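Local atomic coordinates of geranyltranstransferase (IspA) (Helicobacter pylori, PDB entry 3LLW), a protein that probably acts as a magnesium-dependent prenyltransferase of the FPP/GGPP synthase family, joining isoprenoid diphosphates into longer chains. Residues Glu19-Asn24 with Ile79-Glu84; Phe226-Asp231 with Gln269-Glu274; Asp280-Ala285 with Glu291-Leu296; His87-Ile92 with Lys159-Gly164. All coordinates share one frame; numbering follows the deposited sequence.

Contact 1 (Glu19-Asn24 with Ile79-Glu84)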
loop_
_atom_site.group_PDB
_atom_site.type_symbol
_atom_site.label_atom_id
_atom_site.label_comp_id
_atom_site.label_asym_id
_atom_site.label_seq_id
_atom_site.Cartn_x
_atom_site.Cartn_y
_atom_site.Cartn_z
ATOM N N GLU A 19 2.663 6.332 -22.206
ATOM C CA GLU A 19 1.400 5.630 -22.447
ATOM C C GLU A 19 1.635 4.247 -23.063
ATOM O O GLU A 19 0.916 3.292 -22.765
ATOM C CB GLU A 19 0.455 6.497 -23.294
ATOM C CG GLU A 19 -0.854 5.812 -23.772
ATOM C CD GLU A 19 -1.753 5.294 -22.635
ATOM O OE1 GLU A 19 -2.300 6.111 -21.864
ATOM O OE2 GLU A 19 -1.934 4.062 -22.532
ATOM N N SER A 20 2.672 4.131 -23.886
ATOM C CA SER A 20 2.981 2.867 -24.538
ATOM C C SER A 20 3.567 1.869 -23.535
ATOM O O SER A 20 3.187 0.696 -23.523
ATOM C CB SER A 20 3.933 3.095 -25.710
ATOM O OG SER A 20 3.872 2.010 -26.605
ATOM N N PHE A 21 4.480 2.357 -22.696
ATOM C CA PHE A 21 5.051 1.606 -21.576
ATOM C C PHE A 21 3.977 0.989 -20.660
ATOM O O PHE A 21 4.090 -0.164 -20.252
ATOM C CB PHE A 21 5.975 2.541 -20.787
ATOM C CG PHE A 21 6.529 1.960 -19.516
ATOM C CD1 PHE A 21 7.783 1.346 -19.509
ATOM C CD2 PHE A 21 5.846 2.099 -18.303
ATOM C CE1 PHE A 21 8.329 0.832 -18.323
ATOM C CE2 PHE A 21 6.378 1.588 -17.117
ATOM C CZ PHE A 21 7.622 0.956 -17.124
ATOM N N LEU A 22 2.931 1.722 -20.404
ATOM C CA LEU A 22 1.885 1.262 -19.554
ATOM C C LEU A 22 1.066 0.176 -20.239
ATOM O O LEU A 22 0.674 -0.779 -19.636
ATOM C CB LEU A 22 1.041 2.451 -19.146
ATOM C CG LEU A 22 -0.251 2.282 -18.393
ATOM C CD1 LEU A 22 -0.668 3.541 -17.755
ATOM C CD2 LEU A 22 -1.332 1.750 -19.250
ATOM N N LYS A 23 0.837 0.342 -21.522
ATOM C CA LYS A 23 0.193 -0.655 -22.396
ATOM C C LYS A 23 0.973 -1.977 -22.431
ATOM O O LYS A 23 0.383 -3.046 -22.392
ATOM C CB LYS A 23 0.033 -0.077 -23.809
ATOM C CG LYS A 23 -0.734 -0.945 -24.803
ATOM C CD LYS A 23 -0.340 -0.643 -26.256
ATOM C CE LYS A 23 -1.232 0.421 -26.904
ATOM N NZ LYS A 23 -0.915 1.821 -26.478
ATOM N N ASN A 24 2.301 -1.892 -22.465
ATOM C CA ASN A 24 3.168 -3.071 -22.556
ATOM C C ASN A 24 3.658 -3.596 -21.220
ATOM O O ASN A 24 4.508 -4.490 -21.176
ATOM C CB ASN A 24 4.381 -2.777 -23.446
ATOM C CG ASN A 24 4.014 -2.662 -24.902
ATOM O OD1 ASN A 24 3.208 -3.442 -25.420
ATOM N ND2 ASN A 24 4.604 -1.684 -25.578
ATOM N N ILE A 79 8.030 4.972 -11.821
ATOM C CA ILE A 79 7.536 5.957 -10.866
ATOM C C ILE A 79 6.220 6.617 -11.271
ATOM O O ILE A 79 5.288 6.721 -10.462
ATOM C CB ILE A 79 8.583 7.045 -10.624
ATOM C CG1 ILE A 79 9.861 6.403 -10.048
ATOM C CG2 ILE A 79 7.997 8.130 -9.735
ATOM C CD1 ILE A 79 11.081 7.307 -10.021
ATOM N N ALA A 80 6.143 7.054 -12.524
ATOM C CA ALA A 80 4.924 7.631 -13.070
ATOM C C ALA A 80 3.772 6.615 -13.020
ATOM O O ALA A 80 2.636 6.980 -12.712
ATOM C CB ALA A 80 5.163 8.094 -14.505
ATOM N N LEU A 81 4.094 5.354 -13.305
ATOM C CA LEU A 81 3.139 4.241 -13.284
ATOM C C LEU A 81 2.668 3.939 -11.852
ATOM O O LEU A 81 1.506 3.559 -11.647
ATOM C CB LEU A 81 3.742 2.986 -13.936
ATOM C CG LEU A 81 2.811 1.779 -14.165
ATOM C CD1 LEU A 81 1.503 2.193 -14.797
ATOM C CD2 LEU A 81 3.476 0.679 -14.969
ATOM N N SER A 82 3.536 4.154 -10.861
ATOM C CA SER A 82 3.135 3.912 -9.468
ATOM C C SER A 82 2.049 4.880 -9.036
ATOM O O SER A 82 1.132 4.499 -8.314
ATOM C CB SER A 82 4.318 4.029 -8.522
ATOM O OG SER A 82 4.638 5.380 -8.327
ATOM N N ILE A 83 2.156 6.128 -9.492
ATOM C CA ILE A 83 1.133 7.141 -9.242
ATOM C C ILE A 83 -0.193 6.760 -9.932
ATOM O O ILE A 83 -1.267 6.914 -9.350
ATOM C CB ILE A 83 1.581 8.521 -9.732
ATOM C CG1 ILE A 83 2.953 8.893 -9.133
ATOM C CG2 ILE A 83 0.557 9.573 -9.328
ATOM C CD1 ILE A 83 3.568 10.180 -9.688
ATOM N N GLU A 84 -0.099 6.242 -11.155
ATOM C CA GLU A 84 -1.286 5.892 -11.916
ATOM C C GLU A 84 -2.003 4.704 -11.258
ATOM O O GLU A 84 -3.213 4.732 -11.125
ATOM C CB GLU A 84 -0.931 5.669 -13.400
ATOM C CG GLU A 84 -2.115 5.480 -14.386
ATOM C CD GLU A 84 -3.097 6.660 -14.489
ATOM O OE1 GLU A 84 -2.761 7.806 -14.092
ATOM O OE2 GLU A 84 -4.231 6.427 -14.988
#
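Ser82 OG bonds Ile79 O at 2.6 Å, next to Leu81, the residue that meets both Phe21 and Leu22. The bond curls back inside helix 73-94. It reaches the carbonyl at a bent angle of 133° and keeps the small hydroxyl of Ser82 satisfied among apolar neighbours. The contact itself is apolar. Leu81 sends one methyl to each partner from the facing helix. Its CD2 lies 3.7 Å from Phe21 CE2, at an oblique approach to the ring. Its CD1 lies 3.9 Å from Leu22 CD1. That same Leu22 methyl also touches the aliphatic part of Glu84, with CD1 4.1 Å from CG. The Leu22 and Glu84 side chains are roughly perpendicular there. Glu84 leaves with CG anti to the backbone N and then bends at chi2 (61°), which carries its carboxylate away from the leucines. Glu84 OE2 forms a salt bridge with Arg50, and Arg50 also makes a salt bridge with Glu19 OE1. The axes of 19-23 and 79-84 approach to 10.8 Å and cross at -70°, consistent with a contact of only a few side chains. Phe41 of helix 36-45 and Leu134 of helix 117-137 also pack on Leu81. Chemically, helix 6-23 meets helix 73-94 through apolar side chains, while Arg50 pairs with an acid from each.

Contact 2 (Phe226-Asp231 with Gln269-Glu274)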
loop_
_atom_site.group_PDB
_atom_site.type_symbol
_atom_site.label_atom_id
_atom_site.label_comp_id
_atom_site.label_asym_id
_atom_site.label_seq_id
_atom_site.Cartn_x
_atom_site.Cartn_y
_atom_site.Cartn_z
ATOM N N PHE A 226 -8.725 22.169 -10.634
ATOM C CA PHE A 226 -9.048 20.921 -11.325
ATOM C C PHE A 226 -10.401 20.348 -10.872
ATOM O O PHE A 226 -11.190 19.933 -11.697
ATOM C CB PHE A 226 -7.910 19.894 -11.137
ATOM C CG PHE A 226 -8.222 18.513 -11.671
ATOM C CD1 PHE A 226 -8.687 17.512 -10.829
ATOM C CD2 PHE A 226 -8.033 18.213 -13.015
ATOM C CE1 PHE A 226 -8.986 16.241 -11.321
ATOM C CE2 PHE A 226 -8.320 16.939 -13.518
ATOM C CZ PHE A 226 -8.799 15.955 -12.668
ATOM N N GLN A 227 -10.664 20.359 -9.565
ATOM C CA GLN A 227 -11.889 19.788 -9.004
ATOM C C GLN A 227 -13.146 20.633 -9.233
ATOM O O GLN A 227 -14.223 20.091 -9.545
ATOM C CB GLN A 227 -11.692 19.505 -7.512
ATOM C CG GLN A 227 -12.788 18.678 -6.871
ATOM C CD GLN A 227 -13.115 17.396 -7.626
ATOM O OE1 GLN A 227 -12.245 16.560 -7.881
ATOM N NE2 GLN A 227 -14.385 17.233 -7.977
ATOM N N VAL A 228 -13.010 21.949 -9.068
ATOM C CA VAL A 228 -14.090 22.897 -9.343
ATOM C C VAL A 228 -14.521 22.774 -10.808
ATOM O O VAL A 228 -15.720 22.669 -11.102
ATOM C CB VAL A 228 -13.690 24.359 -8.995
ATOM C CG1 VAL A 228 -14.796 25.340 -9.361
ATOM C CG2 VAL A 228 -13.377 24.488 -7.514
ATOM N N LEU A 229 -13.545 22.740 -11.716
ATOM C CA LEU A 229 -13.838 22.486 -13.132
ATOM C C LEU A 229 -14.517 21.140 -13.366
ATOM O O LEU A 229 -15.449 21.054 -14.156
ATOM C CB LEU A 229 -12.580 22.583 -13.986
ATOM C CG LEU A 229 -12.077 23.996 -14.239
ATOM C CD1 LEU A 229 -10.673 23.898 -14.774
ATOM C CD2 LEU A 229 -12.991 24.742 -15.198
ATOM N N ASP A 230 -14.059 20.103 -12.668
ATOM C CA ASP A 230 -14.673 18.779 -12.768
ATOM C C ASP A 230 -16.133 18.799 -12.306
ATOM O O ASP A 230 -17.000 18.217 -12.954
ATOM C CB ASP A 230 -13.859 17.747 -11.981
ATOM C CG ASP A 230 -13.904 16.360 -12.610
ATOM O OD1 ASP A 230 -13.622 16.239 -13.827
ATOM O OD2 ASP A 230 -14.212 15.388 -11.884
ATOM N N ASP A 231 -16.396 19.504 -11.205
ATOM C CA ASP A 231 -17.761 19.716 -10.696
ATOM C C ASP A 231 -18.684 20.395 -11.718
ATOM O O ASP A 231 -19.870 20.071 -11.797
ATOM C CB ASP A 231 -17.740 20.538 -9.394
ATOM C CG ASP A 231 -17.208 19.747 -8.190
ATOM O OD1 ASP A 231 -16.951 18.526 -8.325
ATOM O OD2 ASP A 231 -17.069 20.357 -7.095
ATOM N N GLN A 269 -13.010 30.621 -12.874
ATOM C CA GLN A 269 -12.323 31.702 -13.593
ATOM C C GLN A 269 -11.349 32.516 -12.737
ATOM O O GLN A 269 -10.247 32.815 -13.189
ATOM C CB GLN A 269 -13.311 32.650 -14.295
ATOM C CG GLN A 269 -14.381 31.998 -15.212
ATOM C CD GLN A 269 -13.862 30.875 -16.117
ATOM O OE1 GLN A 269 -12.831 31.014 -16.789
ATOM N NE2 GLN A 269 -14.598 29.762 -16.151
ATOM N N THR A 270 -11.731 32.867 -11.511
ATOM C CA THR A 270 -10.799 33.620 -10.656
ATOM C C THR A 270 -9.647 32.750 -10.141
ATOM O O THR A 270 -8.519 33.231 -10.015
ATOM C CB THR A 270 -11.489 34.407 -9.497
ATOM O OG1 THR A 270 -11.987 33.502 -8.502
ATOM C CG2 THR A 270 -12.626 35.284 -10.019
ATOM N N LEU A 271 -9.922 31.473 -9.865
ATOM C CA LEU A 271 -8.859 30.524 -9.493
ATOM C C LEU A 271 -7.879 30.281 -10.633
ATOM O O LEU A 271 -6.656 30.315 -10.416
ATOM C CB LEU A 271 -9.435 29.188 -9.023
ATOM C CG LEU A 271 -9.696 28.981 -7.536
ATOM C CD1 LEU A 271 -10.285 27.608 -7.363
ATOM C CD2 LEU A 271 -8.424 29.141 -6.692
ATOM N N LYS A 272 -8.431 30.047 -11.832
ATOM C CA LYS A 272 -7.678 29.922 -13.093
ATOM C C LYS A 272 -6.619 30.995 -13.178
ATOM O O LYS A 272 -5.433 30.704 -13.342
ATOM C CB LYS A 272 -8.615 30.148 -14.272
ATOM C CG LYS A 272 -8.684 29.047 -15.304
ATOM C CD LYS A 272 -9.850 28.114 -15.011
ATOM C CE LYS A 272 -10.541 27.632 -16.285
ATOM N NZ LYS A 272 -11.514 28.614 -16.839
ATOM N N THR A 273 -7.087 32.238 -13.051
ATOM C CA THR A 273 -6.287 33.446 -13.156
ATOM C C THR A 273 -5.195 33.407 -12.110
ATOM O O THR A 273 -4.027 33.549 -12.439
ATOM C CB THR A 273 -7.175 34.719 -12.971
ATOM O OG1 THR A 273 -8.056 34.852 -14.093
ATOM C CG2 THR A 273 -6.327 35.986 -12.832
ATOM N N GLU A 274 -5.605 33.170 -10.866
ATOM C CA GLU A 274 -4.722 33.108 -9.713
ATOM C C GLU A 274 -3.621 32.055 -9.883
ATOM O O GLU A 274 -2.451 32.314 -9.579
ATOM C CB GLU A 274 -5.569 32.792 -8.485
ATOM C CG GLU A 274 -4.946 33.163 -7.166
ATOM C CD GLU A 274 -5.827 32.790 -5.997
ATOM O OE1 GLU A 274 -7.019 32.474 -6.215
ATOM O OE2 GLU A 274 -5.327 32.809 -4.854
#
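The second aspartate-rich motif of trans-prenyl synthases, FQxxDDxxD, begins in Phe226-Asp231, where Val228 and Leu229 pack on Leu271 and Lys272 of helix 261-279. In relatives the aspartates of this motif bind magnesium. Here the contact uses the two residues between the Phe-Gln and Asp-Asp pairs, so helix 261-279 lies behind the motif. Leu229 makes the closer approach. Its branched end straddles the aliphatic part of Lys272, with CD2 3.9 Å and CD1 4.0 Å from CE. The two side chains cross at about a right angle. In Leu229 the CG is anti to the carbonyl carbon (chi1 -75°), which lets its end reach a lysine that its CB does not face. Val228 faces the other helix directly, but its CG2 stands 4.4 Å from Leu271 CD1, a loose apolar touch. Val228 also packs on Tyr267 and Ala268 of the same helix. Phe301 of helix 287-301 touches both Leu229 and Lys272 and joins the C-terminal helix to the pair. Glu274 forms a salt bridge with Lys221, a second tie between helices 261-279 and 209-236. Within the motif, Gln227 OE1 is bonded to Thr189. Gln227 NE2 donates to Asp231 OD1 at 2.9 Å, with the oxygen nearly in the amide plane and the nitrogen 45° above the carboxylate plane.

Contact 3 (Asp280-Ala285 with Glu291-Leu296)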
loop_
_atom_site.group_PDB
_atom_site.type_symbol
_atom_site.label_atom_id
_atom_site.label_comp_id
_atom_site.label_asym_id
_atom_site.label_seq_id
_atom_site.Cartn_x
_atom_site.Cartn_y
_atom_site.Cartn_z
ATOM N N ASP A 280 3.238 32.326 -13.465
ATOM C CA ASP A 280 4.064 33.248 -14.259
ATOM C C ASP A 280 5.117 34.001 -13.426
ATOM O O ASP A 280 5.836 34.852 -13.946
ATOM C CB ASP A 280 3.190 34.212 -15.083
ATOM C CG ASP A 280 2.261 33.485 -16.071
ATOM O OD1 ASP A 280 1.283 34.115 -16.522
ATOM O OD2 ASP A 280 2.479 32.290 -16.385
ATOM N N ALA A 281 5.202 33.674 -12.139
ATOM C CA ALA A 281 6.300 34.112 -11.278
ATOM C C ALA A 281 7.393 33.038 -11.206
ATOM O O ALA A 281 8.347 33.148 -10.433
ATOM C CB ALA A 281 5.783 34.440 -9.885
ATOM N N LEU A 282 7.240 31.996 -12.017
ATOM C CA LEU A 282 8.224 30.923 -12.113
ATOM C C LEU A 282 9.106 31.134 -13.342
ATOM O O LEU A 282 10.196 30.563 -13.428
ATOM C CB LEU A 282 7.511 29.568 -12.183
ATOM C CG LEU A 282 8.207 28.270 -11.786
ATOM C CD1 LEU A 282 8.390 28.180 -10.278
ATOM C CD2 LEU A 282 7.378 27.124 -12.290
ATOM N N LYS A 283 8.623 31.968 -14.271
ATOM C CA LYS A 283 9.352 32.390 -15.489
ATOM C C LYS A 283 10.826 32.827 -15.351
ATOM O O LYS A 283 11.640 32.397 -16.165
ATOM C CB LYS A 283 8.577 33.472 -16.264
ATOM C CG LYS A 283 7.433 32.960 -17.116
ATOM C CD LYS A 283 7.083 33.917 -18.246
ATOM C CE LYS A 283 5.885 33.408 -19.048
ATOM N NZ LYS A 283 5.799 34.008 -20.414
ATOM N N PRO A 284 11.173 33.695 -14.364
ATOM C CA PRO A 284 12.594 34.073 -14.243
ATOM C C PRO A 284 13.571 32.938 -13.932
ATOM O O PRO A 284 14.537 32.746 -14.676
ATOM C CB PRO A 284 12.596 35.084 -13.091
ATOM C CG PRO A 284 11.213 35.599 -13.044
ATOM C CD PRO A 284 10.360 34.422 -13.371
ATOM N N ALA A 285 13.319 32.195 -12.853
ATOM C CA ALA A 285 14.247 31.154 -12.390
ATOM C C ALA A 285 14.043 29.774 -13.028
ATOM O O ALA A 285 14.978 28.967 -13.063
ATOM C CB ALA A 285 14.219 31.052 -10.864
ATOM N N GLU A 291 7.112 26.495 -18.736
ATOM C CA GLU A 291 6.602 26.236 -20.071
ATOM C C GLU A 291 5.793 24.940 -20.121
ATOM O O GLU A 291 4.693 24.918 -20.680
ATOM C CB GLU A 291 7.756 26.194 -21.069
ATOM C CG GLU A 291 7.340 26.166 -22.526
ATOM C CD GLU A 291 8.509 26.390 -23.484
ATOM O OE1 GLU A 291 9.544 25.683 -23.369
ATOM O OE2 GLU A 291 8.385 27.279 -24.358
ATOM N N ASN A 292 6.340 23.874 -19.530
ATOM C CA ASN A 292 5.651 22.583 -19.450
ATOM C C ASN A 292 4.363 22.648 -18.625
ATOM O O ASN A 292 3.317 22.157 -19.056
ATOM C CB ASN A 292 6.586 21.496 -18.901
ATOM C CG ASN A 292 7.686 21.115 -19.876
ATOM O OD1 ASN A 292 7.791 21.684 -20.959
ATOM N ND2 ASN A 292 8.516 20.148 -19.491
ATOM N N LEU A 293 4.445 23.266 -17.449
ATOM C CA LEU A 293 3.280 23.426 -16.595
ATOM C C LEU A 293 2.195 24.283 -17.235
ATOM O O LEU A 293 1.029 23.893 -17.243
ATOM C CB LEU A 293 3.672 23.953 -15.212
ATOM C CG LEU A 293 4.451 22.967 -14.326
ATOM C CD1 LEU A 293 4.797 23.600 -12.998
ATOM C CD2 LEU A 293 3.673 21.678 -14.119
ATOM N N ASN A 294 2.597 25.419 -17.806
ATOM C CA ASN A 294 1.689 26.324 -18.510
ATOM C C ASN A 294 0.920 25.612 -19.617
ATOM O O ASN A 294 -0.302 25.777 -19.722
ATOM C CB ASN A 294 2.471 27.523 -19.061
ATOM C CG ASN A 294 1.591 28.563 -19.724
ATOM O OD1 ASN A 294 1.649 28.731 -20.938
ATOM N ND2 ASN A 294 0.796 29.281 -18.933
ATOM N N ALA A 295 1.632 24.799 -20.400
ATOM C CA ALA A 295 1.036 24.087 -21.531
ATOM C C ALA A 295 0.003 23.073 -21.077
ATOM O O ALA A 295 -1.083 22.986 -21.655
ATOM C CB ALA A 295 2.097 23.406 -22.343
ATOM N N LEU A 296 0.351 22.324 -20.030
ATOM C CA LEU A 296 -0.513 21.288 -19.482
ATOM C C LEU A 296 -1.814 21.884 -18.956
ATOM O O LEU A 296 -2.898 21.369 -19.244
ATOM C CB LEU A 296 0.207 20.541 -18.360
ATOM C CG LEU A 296 0.208 19.009 -18.337
ATOM C CD1 LEU A 296 0.629 18.537 -16.950
ATOM C CD2 LEU A 296 -1.119 18.357 -18.770
#
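Leu282 and Leu293 form the buried half of this contact, while Asp280 and Asn294 form its outer half. Both leucines direct their CB toward the other segment, and Leu282 CD2 comes to 4.4 Å from Leu293 CD1. That is a light touch, but the two methyl groups sit in a larger apolar cluster. Leu211 and Trp214 of helix 209-236 pack on Leu282. Leu215 and Phe218, further along that helix, pack on Leu293, and Ala58 of helix 51-63 joins them. On the outer side the carboxylate of Asp280 faces the amide of Asn294. Asp280 OD2 and Asn294 ND2 are 4.3 Å apart, too far for a direct bond. Gln290 NE2 also lies close to Asp280 OD2. Asn294 extends with CG anti to the backbone N (chi1 -176°), which points its amide at the loop. Asp280 is exposed, and Asn294 is partly so. The motif is a roughly antiparallel helical hairpin. Helix 261-279 ends, residues 280-285 turn the chain, and helix 287-301 runs back. Behind the leucines, helix 287-301 has firmer polar ties: Asn292 ND2 bonds the carbonyl of Ala58, and Glu291 OE1 bonds the amide of Asn7. The two segments bury only 66 Å² against each other. The chemistry implies that Leu282 is the apolar side chain by which the turn packs on both helices 209-236 and 287-301, while the Asp280-Asn294 pair is at most a long polar approach, probably weak at this exposed edge.

Contact 4 (His87-Ile92 with Lys159-Gly164). With SO4 (sulfate ion), chain F.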
loop_
_atom_site.group_PDB
_atom_site.type_symbol
_atom_site.label_atom_id
_atom_site.label_comp_id
_atom_site.label_asym_id
_atom_site.label_seq_id
_atom_site.Cartn_x
_atom_site.Cartn_y
_atom_site.Cartn_z
ATOM N N HIS A 87 -3.916 5.893 -8.166
ATOM C CA HIS A 87 -5.121 6.564 -8.613
ATOM C C HIS A 87 -6.188 5.555 -9.061
ATOM O O HIS A 87 -7.361 5.727 -8.759
ATOM C CB HIS A 87 -4.810 7.542 -9.756
ATOM C CG HIS A 87 -6.037 8.118 -10.409
ATOM N ND1 HIS A 87 -6.947 8.903 -9.732
ATOM C CD2 HIS A 87 -6.504 8.015 -11.677
ATOM C CE1 HIS A 87 -7.927 9.247 -10.549
ATOM N NE2 HIS A 87 -7.679 8.727 -11.738
ATOM N N THR A 88 -5.767 4.514 -9.774
ATOM C CA THR A 88 -6.678 3.507 -10.317
ATOM C C THR A 88 -7.325 2.680 -9.213
ATOM O O THR A 88 -8.520 2.381 -9.281
ATOM C CB THR A 88 -5.938 2.564 -11.287
ATOM O OG1 THR A 88 -5.156 3.346 -12.192
ATOM C CG2 THR A 88 -6.920 1.706 -12.076
ATOM N N TYR A 89 -6.536 2.312 -8.200
ATOM C CA TYR A 89 -7.038 1.507 -7.079
ATOM C C TYR A 89 -8.137 2.260 -6.337
ATOM O O TYR A 89 -9.152 1.654 -5.947
ATOM C CB TYR A 89 -5.913 1.058 -6.121
ATOM C CG TYR A 89 -5.991 1.638 -4.711
ATOM C CD1 TYR A 89 -6.957 1.200 -3.797
ATOM C CD2 TYR A 89 -5.085 2.604 -4.286
ATOM C CE1 TYR A 89 -7.052 1.728 -2.539
ATOM C CE2 TYR A 89 -5.172 3.150 -3.021
ATOM C CZ TYR A 89 -6.130 2.689 -2.145
ATOM O OH TYR A 89 -6.225 3.209 -0.897
ATOM N N SER A 90 -7.937 3.565 -6.134
ATOM C CA SER A 90 -8.971 4.380 -5.505
ATOM C C SER A 90 -10.284 4.349 -6.305
ATOM O O SER A 90 -11.367 4.278 -5.718
ATOM C CB SER A 90 -8.498 5.808 -5.273
ATOM O OG SER A 90 -8.309 6.459 -6.503
ATOM N N LEU A 91 -10.181 4.365 -7.636
ATOM C CA LEU A 91 -11.364 4.298 -8.510
ATOM C C LEU A 91 -12.073 2.950 -8.446
ATOM O O LEU A 91 -13.307 2.883 -8.526
ATOM C CB LEU A 91 -11.004 4.649 -9.956
ATOM C CG LEU A 91 -10.437 6.045 -10.230
ATOM C CD1 LEU A 91 -10.052 6.216 -11.699
ATOM C CD2 LEU A 91 -11.416 7.135 -9.800
ATOM N N ILE A 92 -11.289 1.884 -8.283
ATOM C CA ILE A 92 -11.816 0.531 -8.174
ATOM C C ILE A 92 -12.667 0.422 -6.918
ATOM O O ILE A 92 -13.789 -0.136 -6.932
ATOM C CB ILE A 92 -10.687 -0.524 -8.171
ATOM C CG1 ILE A 92 -10.046 -0.600 -9.555
ATOM C CG2 ILE A 92 -11.231 -1.902 -7.849
ATOM C CD1 ILE A 92 -8.724 -1.287 -9.570
ATOM N N LYS A 159 -4.105 10.355 5.799
ATOM C CA LYS A 159 -3.976 11.785 6.017
ATOM C C LYS A 159 -4.237 12.588 4.744
ATOM O O LYS A 159 -4.289 13.821 4.785
ATOM C CB LYS A 159 -2.552 12.083 6.527
ATOM C CG LYS A 159 -2.412 11.981 8.043
ATOM C CD LYS A 159 -1.264 11.076 8.472
ATOM C CE LYS A 159 0.120 11.689 8.292
ATOM N NZ LYS A 159 0.806 11.121 7.103
ATOM N N GLY A 160 -4.352 11.901 3.610
ATOM C CA GLY A 160 -4.644 12.549 2.328
ATOM C C GLY A 160 -5.850 11.937 1.607
ATOM O O GLY A 160 -6.997 12.113 2.028
ATOM N N MET A 161 -5.576 11.201 0.534
ATOM C CA MET A 161 -6.595 10.765 -0.430
ATOM C C MET A 161 -7.719 9.950 0.193
ATOM O O MET A 161 -8.892 10.186 -0.100
ATOM C CB MET A 161 -5.922 10.019 -1.580
ATOM C CG MET A 161 -6.842 9.560 -2.690
ATOM S SD MET A 161 -5.991 8.471 -3.859
ATOM C CE MET A 161 -5.846 7.005 -2.817
ATOM N N ILE A 162 -7.359 9.043 1.102
ATOM C CA ILE A 162 -8.323 8.189 1.801
ATOM C C ILE A 162 -9.264 8.973 2.723
ATOM O O ILE A 162 -10.496 8.774 2.662
ATOM C CB ILE A 162 -7.633 7.009 2.509
ATOM C CG1 ILE A 162 -7.160 6.009 1.463
ATOM C CG2 ILE A 162 -8.581 6.286 3.458
ATOM C CD1 ILE A 162 -5.998 5.162 1.926
ATOM N N LEU A 163 -8.711 9.867 3.546
ATOM C CA LEU A 163 -9.543 10.801 4.325
ATOM C C LEU A 163 -10.573 11.509 3.453
ATOM O O LEU A 163 -11.762 11.529 3.790
ATOM C CB LEU A 163 -8.709 11.853 5.052
ATOM C CG LEU A 163 -9.442 12.920 5.860
ATOM C CD1 LEU A 163 -10.408 12.277 6.845
ATOM C CD2 LEU A 163 -8.430 13.815 6.598
ATOM N N GLY A 164 -10.116 12.075 2.336
ATOM C CA GLY A 164 -11.018 12.753 1.421
ATOM C C GLY A 164 -12.083 11.835 0.825
ATOM O O GLY A 164 -13.233 12.249 0.648
HETATM S S SO4 F . -7.953 11.248 -14.967
HETATM O O1 SO4 F . -8.578 9.917 -14.901
HETATM O O2 SO4 F . -8.190 11.980 -13.719
HETATM O O3 SO4 F . -6.509 11.145 -15.213
HETATM O O4 SO4 F . -8.579 12.001 -16.052
#
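Met161 reaches across to Tyr89 and Ser90 with its sulfur and methyl end. Its chain runs straight from the backbone and then bends at chi3 (72°). This brings CE obliquely to the Tyr89 ring, 3.9 Å from CE2, and to 3.8 Å from Ser90 CB. Tyr89 and Ile162 meet at about a right angle, with the phenol OH 3.4 Å from Ile162 CD1. Ser90 OG turns back to its own helix and bonds His87 O at 2.6 Å. Tyr89 and Ser90 lie on helix 73-94, Met161 and Ile162 at the start of helix 161-170, in the all-helical isoprenoid synthase fold. Asp94, one turn after Ser90 in the first aspartate-rich motif, binds magnesium in a structure of this protein, though none is bound to this chain here. Tyr89 is the fifth residue before it, a position that in relatives helps set product chain length. The second subunit packs its Asp125 on Tyr89 and its Ala126 on Ile162. His87 turns the other way. Leu91 CG lies over one face of its ring, toward the rim. His87 NE2 bonds weakly, at 3.5 Å, to O1 of a sulfate, probably from the crystallisation liquor, also hydrogen-bonded by Arg52 NH2.

Overall arrangement
Contacts 1 and 4 both use helix 73-94, and their centres are 18 Å apart. Contact 4 is the nearer to the metal site: the side chain of Ser90 is about 6 Å from that of Asp94 and about 11 Å from that of Asp100. A sulfate, probably from the crystallisation liquor, lies near both contacts: it is weakly bonded by His87 and about 5 Å from the Glu84 side chain. Contact 2 carries the start of the second aspartate-rich motif; its centre is 21 Å from that of contact 4, and their nearest atoms are about 7 Å apart. Contact 3 is more remote, 29 Å from contact 4 between centres, and uses the helix after helix 261-279.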